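Local atomic coordinates of lectin (Trichosanthes anguina, PDB entry 4HR6), a protein that probably binds carbohydrate as a seed lectin and is a nontoxic, three-chain homologue of type II ribosome-inactivating proteins. Residues B[17-22]-B[51-56]. Sequence-based numbering, arbitrary orientation.
Sequences TLAIDV and TLFTDT
Ala19 meets Leu52 and Phe53 where strand 15-21 faces the loop that follows helix 46-51. Its methyl is the shared partner: CB of Ala19 lies 3.8 Å from CD1 of Leu52 and 4.3 Å from CE2 of Phe53. The ring of Phe53 reaches on to Thr17, with CZ 4.2 Å from the carbonyl O of Thr17 and 4.3 Å from its CG2. Thr17 and Ala19, two apart on an extended strand, point the same way, toward the loop, whereas Leu18 and Ile20 point to the other side.

The CB atoms of Leu52 and Phe53 already head toward the strand; with CG beside the backbone N and anti to the carbonyl carbon (chi1 -63° and -50°), CD1 of Leu52 and the ring of Phe53 end beside Ala19. Phe53 has positive phi and psi and starts a type I turn ending at Thr56. Its carbonyl O receives a 2.6 Å hydrogen bond from Thr56 OG1, at a C=O...donor angle of 139°, and a weak one from Thr56 N, so backbone and hydroxyl both close the turn behind the aromatic residue. Thr56 OG1 is also hydrogen-bonded to Ser38 OG.

Farther out, Ala19 is held by backbone hydrogen bonds with Val28 and Ala29 of the adjacent strand 26-32. Leu52 also packs on Phe3 and Val28, and Phe53 on Gln31, placing the loop against one face of the mixed sheet in the ribosome-inactivating-protein domain. With 145 Å² buried and no hydrogen bond between the segments, the contact is small and mainly apolar, resting on van der Waals packing, and the Thr17 carbonyl O touches the Phe53 ring only at van der Waals distance.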
loop_
_atom_site.group_PDB
_atom_site.type_symbol
_atom_site.label_atom_id
_atom_site.label_comp_id
_atom_site.label_asym_id
_atom_site.label_seq_id
_atom_site.Cartn_x
_atom_site.Cartn_y
_atom_site.Cartn_z
ATOM N N THR B 17 8.900 -9.095 28.223
ATOM C CA THR B 17 9.471 -7.946 27.561
ATOM C C THR B 17 10.267 -8.436 26.368
ATOM O O THR B 17 11.181 -9.241 26.506
ATOM C CB THR B 17 10.395 -7.157 28.492
ATOM O OG1 THR B 17 9.621 -6.613 29.550
ATOM C CG2 THR B 17 11.050 -6.009 27.755
ATOM N N LEU B 18 9.937 -7.893 25.210
ATOM C CA LEU B 18 10.506 -8.314 23.961
ATOM C C LEU B 18 11.369 -7.187 23.395
ATOM O O LEU B 18 10.941 -6.028 23.355
ATOM C CB LEU B 18 9.355 -8.653 23.042
ATOM C CG LEU B 18 9.650 -9.122 21.637
ATOM C CD1 LEU B 18 10.166 -10.543 21.648
ATOM C CD2 LEU B 18 8.355 -9.007 20.848
ATOM N N ALA B 19 12.585 -7.524 22.974
ATOM C CA ALA B 19 13.539 -6.528 22.487
ATOM C C ALA B 19 13.697 -6.641 20.979
ATOM O O ALA B 19 13.847 -7.732 20.437
ATOM C CB ALA B 19 14.893 -6.689 23.178
ATOM N N ILE B 20 13.648 -5.497 20.317
ATOM C CA ILE B 20 13.606 -5.427 18.866
ATOM C C ILE B 20 14.742 -4.550 18.381
ATOM O O ILE B 20 14.907 -3.439 18.864
ATOM C CB ILE B 20 12.269 -4.819 18.379
ATOM C CG1 ILE B 20 11.184 -5.889 18.313
ATOM C CG2 ILE B 20 12.404 -4.216 16.992
ATOM C CD1 ILE B 20 10.618 -6.272 19.646
ATOM N N ASP B 21 15.506 -5.065 17.426
ATOM C CA ASP B 21 16.583 -4.334 16.764
ATOM C C ASP B 21 15.939 -3.372 15.773
ATOM O O ASP B 21 15.315 -3.821 14.838
ATOM C CB ASP B 21 17.465 -5.342 16.025
ATOM C CG ASP B 21 18.760 -4.728 15.462
ATOM O OD1 ASP B 21 18.847 -3.496 15.297
ATOM O OD2 ASP B 21 19.697 -5.504 15.173
ATOM N N VAL B 22 16.067 -2.063 15.967
ATOM C CA VAL B 22 15.410 -1.098 15.058
ATOM C C VAL B 22 16.059 -1.051 13.675
ATOM O O VAL B 22 15.455 -0.595 12.719
ATOM C CB VAL B 22 15.351 0.335 15.643
ATOM C CG1 VAL B 22 14.766 0.306 17.053
ATOM C CG2 VAL B 22 16.726 0.986 15.672
ATOM N N THR B 51 24.431 -5.073 25.829
ATOM C CA THR B 51 23.602 -3.977 26.279
ATOM C C THR B 51 22.240 -4.389 26.815
ATOM O O THR B 51 21.623 -3.592 27.496
ATOM C CB THR B 51 23.386 -2.933 25.154
ATOM O OG1 THR B 51 22.894 -3.581 23.992
ATOM C CG2 THR B 51 24.691 -2.237 24.785
ATOM N N LEU B 52 21.745 -5.595 26.517
ATOM C CA LEU B 52 20.398 -5.968 26.972
ATOM C C LEU B 52 20.423 -7.033 28.042
ATOM O O LEU B 52 21.124 -8.021 27.922
ATOM C CB LEU B 52 19.551 -6.508 25.822
ATOM C CG LEU B 52 19.229 -5.583 24.661
ATOM C CD1 LEU B 52 18.664 -6.400 23.506
ATOM C CD2 LEU B 52 18.260 -4.504 25.109
ATOM N N PHE B 53 19.593 -6.843 29.054
ATOM C CA PHE B 53 19.356 -7.843 30.087
ATOM C C PHE B 53 20.667 -8.322 30.694
ATOM O O PHE B 53 20.872 -9.509 30.917
ATOM C CB PHE B 53 18.520 -9.011 29.536
ATOM C CG PHE B 53 17.271 -8.578 28.806
ATOM C CD1 PHE B 53 16.389 -7.662 29.369
ATOM C CD2 PHE B 53 16.979 -9.072 27.539
ATOM C CE1 PHE B 53 15.254 -7.254 28.687
ATOM C CE2 PHE B 53 15.845 -8.663 26.862
ATOM C CZ PHE B 53 14.985 -7.759 27.433
ATOM N N THR B 54 21.556 -7.377 30.966
ATOM C CA THR B 54 22.924 -7.711 31.387
ATOM C C THR B 54 23.003 -8.183 32.836
ATOM O O THR B 54 23.969 -8.808 33.222
ATOM C CB THR B 54 23.871 -6.519 31.170
ATOM O OG1 THR B 54 23.286 -5.334 31.734
ATOM C CG2 THR B 54 24.076 -6.305 29.686
ATOM N N ASP B 55 21.974 -7.897 33.616
ATOM C CA ASP B 55 21.844 -8.428 34.966
ATOM C C ASP B 55 20.967 -9.688 34.988
ATOM O O ASP B 55 20.189 -9.872 35.914
ATOM C CB ASP B 55 21.209 -7.358 35.853
ATOM C CG ASP B 55 19.839 -6.957 35.359
ATOM O OD1 ASP B 55 19.694 -6.694 34.144
ATOM O OD2 ASP B 55 18.896 -6.946 36.166
ATOM N N THR B 56 21.088 -10.542 33.970
ATOM C CA THR B 56 20.358 -11.807 33.907
ATOM C C THR B 56 21.310 -12.871 33.419
ATOM O O THR B 56 22.373 -12.556 32.901
ATOM C CB THR B 56 19.124 -11.724 32.949
ATOM O OG1 THR B 56 19.544 -11.628 31.577
ATOM C CG2 THR B 56 18.304 -10.539 33.277
#